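Local structure of DUF176 (Nitrosomonas europaea, 2OMO) at residues H48-R53 against T90-T95; M58-L63 against A85-T90; L94-T99 against E106-V111. The protein is a putative antibiotic biosynthesis monooxygenase, probably with oxidoreductase activity. All blocks are in the same frame, centred on the assembly; numbering follows the deposited sequence. Where two conformers were deposited one is given.

Interaction 1: H48-R53 against T90-T95; sequences HEQSIR and TAHYLT
The first torsion of His-92 sets CG between its own backbone N and carbonyl carbon (chi1 61°), and in this position the imidazole reaches Gln-50 and Ser-51 on the facing helix. Ser-51 turns OG to the side opposite its carbonyl carbon, where it meets the ring edge. His-92 NE2 donates to Ser-51 OG at 3.0 Å. The hydroxyl lies close to the ring plane, 12° out of it. Gln-50 comes over a face instead. Its CB stands 3.3 Å from the centroid of the His-92 ring, only 10° off the ring normal, which is a close CH-pi contact. The Gln-50 amide leads away from the contact. Thr-90 OG1 sits over the opposite face, 3.1 Å above the ring plane. The imidazole is therefore sandwiched between a methylene and a hydroxyl while its edge is bonded to Ser-51.

Both polar ends have further partners. Glu-54 OE2 bonds to His-92 NE2 and to Ser-51 OG, and so ties the two bonded groups together. Ser-51 OG also bonds to Asn-47 O of its own helix.

Thr-90 has a second task. Its OG1 accepts from Tyr-93 N at 3.2 Å, the N-cap bond that starts helix 91-100. The contact thus joins the C-terminal part of helix 37-51 to the capped first turn of helix 91-100, a helix-to-helix junction in the ferredoxin-like alpha+beta fold of an ABM domain.

Interaction 2: M58-L63 against A85-T90; sequences MRFDIL and AAHKET
His-87 O accepts two bonds from Thr-90, while the ring of the same histidine packs on Phe-60 across the contact. Thr-90 OG1 donates to His-87 O at 3.0 Å, tilted 17° from the carbonyl plane. Thr-90 N reaches the same oxygen at 3.2 Å and closes a type I beta turn from His-87 to Thr-90. These bonds tie down the turn between helices 81-87 and 91-100.

The histidine side chain extends the other way, toward the sheet. Its CG is anti to the backbone N (chi1 173°), and this directs the imidazole at the ring of Phe-60. The two side chains come from opposite directions. Phe-60 CZ lies 3.6 Å from His-87 CE1, and Phe-60 CE1 sits over one face of the imidazole. The centroids are 5.0 Å apart and the planes make 51°, an oblique aromatic pair.

This is the helix-on-sheet layer of the ferredoxin-like fold. Phe-60 belongs to strand 57-65, which is outermost in the sheet of its own chain. Just before it, Met-58 (selenomethionine) and Arg-59 both face Ala-77 and form a classic beta bulge. Farther along, Ile-62 and Leu-63 pair antiparallel with a strand of the second subunit, and the sheet continues across the interface.

Both rings are buried. Glu-54 OE2 bonds to His-87 ND1, giving the imidazole a polar anchor within the packed layer. Tyr-93 also meets the His-87 ring.

Interaction 3: L94-T99 against E106-V111; sequences LTWRDT and EPRKGV
Helix 91-100 packs beside the sheet here, and its Trp-96 meets Arg-108 in the approach to strand 109-117. The indole and the arginine come from opposite directions. Trp-96 presents the far rim of its six-membered ring. Its CH2 atom is 3.4 Å from Arg-108 NE and lies over one face of the guanidinium, offset toward the rim. Trp-96 CZ3 is 3.6 Å from Arg-108 NH2. Arg-108 NE lies at the indole edge, near its plane, and the two planes are 60° apart. The tryptophan therefore puts its edge, not its face, against the flat cation.

Torsions explain the reach. Trp-96 CG is anti to the backbone N (chi1 176°), and the ring extends from the helix until its outer carbons touch the arginine. In Arg-108 a bend at chi3, -56°, turns the face of the guanidinium to Trp-96 CH2.

In the fold, this contact spans from the helical layer to strand 109-117, the outermost strand on that side of the four-stranded antiparallel sheet within the chain. Strand 24-31 is its neighbour there, and Arg-108 also packs on Val-28 and Ala-30. At the other end of the indole, Trp-96 NE1 bonds to Thr-44 OG1 on helix 37-51.

A water links the two segments as well. It donates to Arg-97 O at 2.6 Å and accepts from Arg-108 NH1 at 2.9 Å, lying in the guanidinium plane. Arg-97 adds a looser touch, with its CG 4.0 Å from Arg-108 NH2. Its own guanidinium turns to Asp-98. Arg-97 NE and Arg-97 NH2 both grip Asp-98 OD1 side-on, from the same face of the carboxylate, and the NH2 bond measures 3.1 Å. Arg-97 NE stays 6.3 Å from Arg-108 NH2.

How the interactions relate
Interactions 1 and 2 are neighbours, with centres about 7 Å apart. They share Thr-90, His-48 ND1 probably bonds to Phe-60 O between them, and Ser-51 OG packs on His-87 CE1. Interaction 3 lies farther off, about 13 Å from the centre of interaction 1 and 12 Å from that of interaction 2. It shares helix 91-100, with Leu-94 and Thr-95, with interaction 1. Along the chain, interaction 2 falls within the span bounded by interaction 1, and interaction 3 follows interaction 2. Interaction 1 joins helices 37-51 and 91-100. Interactions 2 and 3 join helices 81-87 and 91-100, respectively, to the two outermost strands of one sheet, 57-65 and 109-117.

Interaction 1: H48-R53 against T90-T95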
loop_
_atom_site.group_PDB
_atom_site.type_symbol
_atom_site.label_atom_id
_atom_site.label_comp_id
_atom_site.label_asym_id
_atom_site.label_seq_id
_atom_site.Cartn_x
_atom_site.Cartn_y
_atom_site.Cartn_z
ATOM N N HIS A 48 -3.567 11.042 10.119
ATOM C CA HIS A 48 -2.963 11.299 8.803
ATOM C C HIS A 48 -2.313 12.697 8.751
ATOM O O HIS A 48 -1.158 12.818 8.353
ATOM C CB HIS A 48 -4.023 11.232 7.705
ATOM C CG HIS A 48 -3.585 11.843 6.398
ATOM N ND1 HIS A 48 -2.806 11.158 5.479
ATOM C CD2 HIS A 48 -3.817 13.067 5.864
ATOM C CE1 HIS A 48 -2.593 11.937 4.427
ATOM N NE2 HIS A 48 -3.184 13.104 4.641
ATOM N N GLU A 49 -3.065 13.729 9.151
ATOM C CA GLU A 49 -2.624 15.138 9.051
ATOM C C GLU A 49 -1.343 15.376 9.817
ATOM O O GLU A 49 -0.502 16.131 9.366
ATOM C CB GLU A 49 -3.725 16.108 9.516
ATOM C CG GLU A 49 -4.916 16.139 8.525
ATOM C CD GLU A 49 -6.061 17.055 8.946
ATOM O OE1 GLU A 49 -6.030 17.626 10.055
ATOM O OE2 GLU A 49 -7.005 17.203 8.137
ATOM N N GLN A 50 -1.187 14.724 10.964
ATOM C CA GLN A 50 0.013 14.867 11.759
ATOM C C GLN A 50 1.114 13.924 11.258
ATOM O O GLN A 50 2.282 14.248 11.316
ATOM C CB GLN A 50 -0.272 14.596 13.239
ATOM C CG GLN A 50 -1.177 15.648 13.907
ATOM C CD GLN A 50 -0.658 17.060 13.701
ATOM O OE1 GLN A 50 0.525 17.352 13.939
ATOM N NE2 GLN A 50 -1.543 17.955 13.251
ATOM N N SER A 51 0.739 12.748 10.810
ATOM C CA SER A 51 1.721 11.727 10.472
ATOM C C SER A 51 2.498 12.105 9.220
ATOM O O SER A 51 3.698 11.818 9.140
ATOM C CB SER A 51 1.070 10.350 10.366
ATOM O OG SER A 51 0.686 9.879 11.649
ATOM N N ILE A 52 1.851 12.775 8.275
ATOM C CA ILE A 52 2.555 13.215 7.052
ATOM C C ILE A 52 3.628 14.285 7.286
ATOM O O ILE A 52 4.424 14.573 6.389
ATOM C CB ILE A 52 1.619 13.608 5.888
ATOM C CG1 ILE A 52 0.755 14.843 6.219
ATOM C CG2 ILE A 52 0.787 12.367 5.485
ATOM C CD1 ILE A 52 0.012 15.416 5.045
ATOM N N ARG A 53 3.605 14.853 8.490
ATOM C CA ARG A 53 4.569 15.838 8.942
ATOM C C ARG A 53 5.707 15.201 9.739
ATOM O O ARG A 53 6.633 15.899 10.176
ATOM C CB ARG A 53 3.838 16.853 9.813
ATOM C CG ARG A 53 2.720 17.581 9.076
ATOM C CD ARG A 53 1.986 18.550 9.994
ATOM N NE ARG A 53 2.931 19.437 10.660
ATOM C CZ ARG A 53 3.373 20.595 10.166
ATOM N NH1 ARG A 53 2.940 21.052 8.992
ATOM N NH2 ARG A 53 4.249 21.309 10.855
ATOM N N THR A 90 4.298 9.059 19.096
ATOM C CA THR A 90 3.700 10.377 18.938
ATOM C C THR A 90 2.361 10.462 19.683
ATOM O O THR A 90 1.662 9.430 19.857
ATOM C CB THR A 90 3.534 10.758 17.438
ATOM O OG1 THR A 90 2.483 9.981 16.858
ATOM C CG2 THR A 90 4.821 10.491 16.671
ATOM N N ALA A 91 2.028 11.678 20.145
ATOM C CA ALA A 91 0.736 11.918 20.812
ATOM C C ALA A 91 -0.459 11.576 19.890
ATOM O O ALA A 91 -1.445 10.985 20.336
ATOM C CB ALA A 91 0.632 13.342 21.294
ATOM N N HIS A 92 -0.347 11.939 18.609
ATOM C CA HIS A 92 -1.452 11.741 17.653
ATOM C C HIS A 92 -1.682 10.266 17.398
ATOM O O HIS A 92 -2.836 9.838 17.309
ATOM C CB HIS A 92 -1.284 12.541 16.347
ATOM C CG HIS A 92 -0.054 12.194 15.562
ATOM N ND1 HIS A 92 1.171 12.805 15.763
ATOM C CD2 HIS A 92 0.115 11.350 14.519
ATOM C CE1 HIS A 92 2.044 12.330 14.891
ATOM N NE2 HIS A 92 1.431 11.437 14.135
ATOM N N TYR A 93 -0.603 9.470 17.342
ATOM C CA TYR A 93 -0.803 8.019 17.310
ATOM C C TYR A 93 -1.550 7.489 18.540
ATOM O O TYR A 93 -2.511 6.733 18.432
ATOM C CB TYR A 93 0.517 7.247 17.131
ATOM C CG TYR A 93 0.307 5.755 17.360
ATOM C CD1 TYR A 93 -0.423 4.977 16.445
ATOM C CD2 TYR A 93 0.780 5.138 18.522
ATOM C CE1 TYR A 93 -0.634 3.607 16.679
ATOM C CE2 TYR A 93 0.582 3.788 18.764
ATOM C CZ TYR A 93 -0.124 3.033 17.840
ATOM O OH TYR A 93 -0.306 1.715 18.126
ATOM N N LEU A 94 -1.043 7.847 19.712
ATOM C CA LEU A 94 -1.587 7.382 20.981
ATOM C C LEU A 94 -3.040 7.800 21.135
ATOM O O LEU A 94 -3.874 7.001 21.587
ATOM C CB LEU A 94 -0.722 7.890 22.157
ATOM C CG LEU A 94 0.737 7.339 22.134
ATOM C CD1 LEU A 94 1.650 8.132 23.086
ATOM C CD2 LEU A 94 0.863 5.819 22.383
ATOM N N THR A 95 -3.348 9.038 20.747
ATOM C CA THR A 95 -4.724 9.530 20.716
ATOM C C THR A 95 -5.627 8.690 19.793
ATOM O O THR A 95 -6.713 8.273 20.186
ATOM C CB THR A 95 -4.759 11.024 20.308
ATOM O OG1 THR A 95 -4.126 11.807 21.336
ATOM C CG2 THR A 95 -6.196 11.508 20.111
#

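Interaction 2: M58-L63 against A85-T90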
loop_
_atom_site.group_PDB
_atom_site.type_symbol
_atom_site.label_atom_id
_atom_site.label_comp_id
_atom_site.label_asym_id
_atom_site.label_seq_id
_atom_site.Cartn_x
_atom_site.Cartn_y
_atom_site.Cartn_z
HETATM N N MSE A 58 6.848 8.998 4.054
HETATM C CA MSE A 58 6.740 9.010 2.607
HETATM C C MSE A 58 5.312 8.794 2.127
HETATM O O MSE A 58 4.926 9.286 1.056
HETATM C CB MSE A 58 7.630 7.935 2.026
HETATM C CG MSE A 58 9.036 8.251 2.378
HETATM SE SE MSE A 58 10.278 7.126 1.476
HETATM C CE MSE A 58 9.918 7.664 -0.401
ATOM N N ARG A 59 4.518 8.058 2.904
ATOM C CA ARG A 59 3.074 8.031 2.663
ATOM C C ARG A 59 2.398 7.729 3.970
ATOM O O ARG A 59 2.953 7.016 4.813
ATOM C CB ARG A 59 2.638 6.870 1.710
ATOM C CG ARG A 59 3.162 6.837 0.286
ATOM C CD ARG A 59 4.501 6.153 0.099
ATOM N NE ARG A 59 4.806 5.937 -1.342
ATOM C CZ ARG A 59 5.282 6.863 -2.157
ATOM N NH1 ARG A 59 5.504 8.092 -1.688
ATOM N NH2 ARG A 59 5.523 6.577 -3.434
ATOM N N PHE A 60 1.161 8.202 4.093
ATOM C CA PHE A 60 0.312 7.823 5.213
ATOM C C PHE A 60 -1.098 7.827 4.630
ATOM O O PHE A 60 -2.005 8.510 5.107
ATOM C CB PHE A 60 0.473 8.770 6.414
ATOM C CG PHE A 60 0.191 8.090 7.734
ATOM C CD1 PHE A 60 1.216 7.438 8.446
ATOM C CD2 PHE A 60 -1.123 8.066 8.236
ATOM C CE1 PHE A 60 0.921 6.762 9.650
ATOM C CE2 PHE A 60 -1.433 7.420 9.447
ATOM C CZ PHE A 60 -0.434 6.755 10.157
ATOM N N ASP A 61 -1.263 7.044 3.569
ATOM C CA ASP A 61 -2.514 7.070 2.821
ATOM C C ASP A 61 -3.597 6.387 3.641
ATOM O O ASP A 61 -3.389 5.296 4.219
ATOM C CB ASP A 61 -2.376 6.330 1.503
ATOM C CG ASP A 61 -1.361 6.967 0.547
ATOM O OD1 ASP A 61 -1.036 8.164 0.738
ATOM O OD2 ASP A 61 -0.908 6.297 -0.446
ATOM N N ILE A 62 -4.770 6.988 3.643
ATOM C CA ILE A 62 -5.923 6.377 4.339
ATOM C C ILE A 62 -6.910 5.938 3.266
ATOM O O ILE A 62 -7.448 6.791 2.531
ATOM C CB ILE A 62 -6.632 7.350 5.303
ATOM C CG1 ILE A 62 -5.631 8.002 6.286
ATOM C CG2 ILE A 62 -7.768 6.619 6.066
ATOM C CD1 ILE A 62 -4.723 7.007 6.994
ATOM N N LEU A 63 -7.202 4.638 3.249
ATOM C CA LEU A 63 -7.993 4.021 2.167
ATOM C C LEU A 63 -9.237 3.352 2.701
ATOM O O LEU A 63 -9.203 2.786 3.830
ATOM C CB LEU A 63 -7.179 2.977 1.431
ATOM C CG LEU A 63 -5.734 3.381 1.049
ATOM C CD1 LEU A 63 -5.006 2.149 0.422
ATOM C CD2 LEU A 63 -5.702 4.566 0.090
ATOM N N ALA A 85 9.303 3.563 13.594
ATOM C CA ALA A 85 9.280 3.247 15.028
ATOM C C ALA A 85 8.848 4.451 15.840
ATOM O O ALA A 85 8.115 4.321 16.800
ATOM C CB ALA A 85 10.670 2.802 15.486
ATOM N N ALA A 86 9.309 5.629 15.444
ATOM C CA ALA A 86 9.003 6.875 16.162
ATOM C C ALA A 86 7.519 7.202 16.114
ATOM O O ALA A 86 6.987 7.852 17.007
ATOM C CB ALA A 86 9.784 8.013 15.577
ATOM N N HIS A 87 6.857 6.785 15.034
ATOM C CA HIS A 87 5.433 7.056 14.893
ATOM C C HIS A 87 4.623 6.600 16.105
ATOM O O HIS A 87 3.684 7.272 16.495
ATOM C CB HIS A 87 4.871 6.360 13.648
ATOM C CG HIS A 87 3.380 6.448 13.506
ATOM N ND1 HIS A 87 2.724 7.615 13.192
ATOM C CD2 HIS A 87 2.423 5.484 13.550
ATOM C CE1 HIS A 87 1.422 7.392 13.126
ATOM N NE2 HIS A 87 1.211 6.101 13.324
ATOM N N LYS A 88 4.957 5.452 16.686
ATOM C CA LYS A 88 4.126 4.892 17.751
ATOM C C LYS A 88 4.323 5.615 19.092
ATOM O O LYS A 88 3.598 5.353 20.061
ATOM C CB LYS A 88 4.324 3.375 17.881
ATOM C CG LYS A 88 3.712 2.594 16.693
ATOM C CD LYS A 88 3.413 1.119 17.065
ATOM C CE LYS A 88 3.429 0.191 15.847
ATOM N NZ LYS A 88 2.849 -1.185 16.153
ATOM N N GLU A 89 5.260 6.563 19.080
ATOM C CA GLU A 89 5.638 7.385 20.228
ATOM C C GLU A 89 4.881 8.713 20.236
ATOM O O GLU A 89 4.837 9.428 21.254
ATOM C CB GLU A 89 7.145 7.681 20.191
ATOM C CG GLU A 89 8.051 6.588 20.742
ATOM C CD GLU A 89 9.411 7.138 21.162
ATOM O OE1 GLU A 89 9.629 7.343 22.383
ATOM O OE2 GLU A 89 10.257 7.387 20.270
ATOM N N THR A 90 4.298 9.059 19.096
ATOM C CA THR A 90 3.700 10.377 18.938
ATOM C C THR A 90 2.361 10.462 19.683
ATOM O O THR A 90 1.662 9.430 19.857
ATOM C CB THR A 90 3.534 10.758 17.438
ATOM O OG1 THR A 90 2.483 9.981 16.858
ATOM C CG2 THR A 90 4.821 10.491 16.671
#

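Interaction 3: L94-T99 against E106-V111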
loop_
_atom_site.group_PDB
_atom_site.type_symbol
_atom_site.label_atom_id
_atom_site.label_comp_id
_atom_site.label_asym_id
_atom_site.label_seq_id
_atom_site.Cartn_x
_atom_site.Cartn_y
_atom_site.Cartn_z
ATOM N N LEU A 94 -1.043 7.847 19.712
ATOM C CA LEU A 94 -1.587 7.382 20.981
ATOM C C LEU A 94 -3.040 7.800 21.135
ATOM O O LEU A 94 -3.874 7.001 21.587
ATOM C CB LEU A 94 -0.722 7.890 22.157
ATOM C CG LEU A 94 0.737 7.339 22.134
ATOM C CD1 LEU A 94 1.650 8.132 23.086
ATOM C CD2 LEU A 94 0.863 5.819 22.383
ATOM N N THR A 95 -3.348 9.038 20.747
ATOM C CA THR A 95 -4.724 9.530 20.716
ATOM C C THR A 95 -5.627 8.690 19.793
ATOM O O THR A 95 -6.713 8.273 20.186
ATOM C CB THR A 95 -4.759 11.024 20.308
ATOM O OG1 THR A 95 -4.126 11.807 21.336
ATOM C CG2 THR A 95 -6.196 11.508 20.111
ATOM N N TRP A 96 -5.164 8.473 18.564
ATOM C CA TRP A 96 -5.874 7.689 17.588
ATOM C C TRP A 96 -6.142 6.281 18.144
ATOM O O TRP A 96 -7.290 5.835 18.167
ATOM C CB TRP A 96 -5.069 7.664 16.279
ATOM C CG TRP A 96 -5.669 6.793 15.235
ATOM C CD1 TRP A 96 -6.623 7.154 14.314
ATOM C CD2 TRP A 96 -5.370 5.419 15.003
ATOM N NE1 TRP A 96 -6.915 6.069 13.503
ATOM C CE2 TRP A 96 -6.180 4.986 13.931
ATOM C CE3 TRP A 96 -4.501 4.498 15.610
ATOM C CZ2 TRP A 96 -6.117 3.670 13.426
ATOM C CZ3 TRP A 96 -4.434 3.190 15.108
ATOM C CH2 TRP A 96 -5.237 2.791 14.027
ATOM N N ARG A 97 -5.091 5.598 18.602
ATOM C CA ARG A 97 -5.191 4.234 19.098
ATOM C C ARG A 97 -6.248 4.120 20.210
ATOM O O ARG A 97 -7.124 3.263 20.144
ATOM C CB ARG A 97 -3.825 3.746 19.611
ATOM C CG ARG A 97 -3.787 2.304 20.075
ATOM C CD ARG A 97 -2.561 2.098 20.946
ATOM N NE ARG A 97 -2.700 2.904 22.165
ATOM C CZ ARG A 97 -1.769 3.044 23.116
ATOM N NH1 ARG A 97 -0.587 2.447 22.995
ATOM N NH2 ARG A 97 -2.024 3.787 24.197
ATOM N N ASP A 98 -6.169 5.002 21.204
ATOM C CA ASP A 98 -7.173 5.021 22.286
ATOM C C ASP A 98 -8.580 5.334 21.775
ATOM O O ASP A 98 -9.553 4.745 22.246
ATOM C CB ASP A 98 -6.788 6.024 23.364
ATOM C CG ASP A 98 -5.545 5.629 24.105
ATOM O OD1 ASP A 98 -5.000 4.523 23.847
ATOM O OD2 ASP A 98 -5.118 6.427 24.977
ATOM N N THR A 99 -8.682 6.257 20.825
ATOM C CA THR A 99 -9.979 6.694 20.296
ATOM C C THR A 99 -10.743 5.604 19.518
ATOM O O THR A 99 -11.974 5.397 19.740
ATOM C CB THR A 99 -9.812 7.978 19.469
ATOM O OG1 THR A 99 -9.242 8.993 20.307
ATOM C CG2 THR A 99 -11.159 8.515 18.943
ATOM N N GLU A 106 -12.814 -6.042 14.974
ATOM C CA GLU A 106 -11.830 -7.092 15.279
ATOM C C GLU A 106 -10.429 -6.451 15.330
ATOM O O GLU A 106 -10.276 -5.306 14.881
ATOM C CB GLU A 106 -11.873 -8.177 14.211
ATOM C CG GLU A 106 -11.322 -7.734 12.875
ATOM C CD GLU A 106 -11.346 -8.829 11.811
ATOM O OE1 GLU A 106 -11.098 -10.014 12.152
ATOM O OE2 GLU A 106 -11.595 -8.496 10.617
ATOM N N PRO A 107 -9.417 -7.161 15.899
ATOM C CA PRO A 107 -8.071 -6.588 15.973
ATOM C C PRO A 107 -7.542 -6.142 14.611
ATOM O O PRO A 107 -7.658 -6.868 13.632
ATOM C CB PRO A 107 -7.204 -7.759 16.442
ATOM C CG PRO A 107 -8.152 -8.642 17.228
ATOM C CD PRO A 107 -9.496 -8.496 16.541
ATOM N N ARG A 108 -6.944 -4.969 14.576
ATOM C CA ARG A 108 -6.219 -4.503 13.381
ATOM C C ARG A 108 -5.055 -5.444 13.131
ATOM O O ARG A 108 -4.556 -6.062 14.068
ATOM C CB ARG A 108 -5.674 -3.113 13.585
ATOM C CG ARG A 108 -6.757 -2.065 13.569
ATOM C CD ARG A 108 -6.122 -0.718 13.596
ATOM N NE ARG A 108 -5.213 -0.502 14.731
ATOM C CZ ARG A 108 -5.632 -0.116 15.939
ATOM N NH1 ARG A 108 -6.933 0.080 16.170
ATOM N NH2 ARG A 108 -4.762 0.098 16.909
ATOM N N LYS A 109 -4.679 -5.607 11.875
ATOM C CA LYS A 109 -3.445 -6.318 11.557
ATOM C C LYS A 109 -2.529 -5.426 10.755
ATOM O O LYS A 109 -2.983 -4.763 9.807
ATOM C CB LYS A 109 -3.713 -7.572 10.727
ATOM C CG LYS A 109 -2.382 -8.303 10.299
ATOM C CD LYS A 109 -1.521 -8.800 11.516
ATOM C CE LYS A 109 -0.591 -9.995 11.146
ATOM N NZ LYS A 109 0.598 -9.556 10.384
ATOM N N GLY A 110 -1.231 -5.453 11.106
ATOM C CA GLY A 110 -0.206 -4.675 10.411
ATOM C C GLY A 110 0.732 -5.646 9.726
ATOM O O GLY A 110 1.230 -6.625 10.371
ATOM N N VAL A 111 0.886 -5.479 8.416
ATOM C CA VAL A 111 1.794 -6.338 7.653
ATOM C C VAL A 111 2.989 -5.549 7.157
ATOM O O VAL A 111 2.832 -4.497 6.510
ATOM C CB VAL A 111 1.024 -7.049 6.499
ATOM C CG1 VAL A 111 1.961 -8.016 5.776
ATOM C CG2 VAL A 111 -0.190 -7.797 7.092
HETATM O O HOH W 1 -6.925 0.968 18.946
#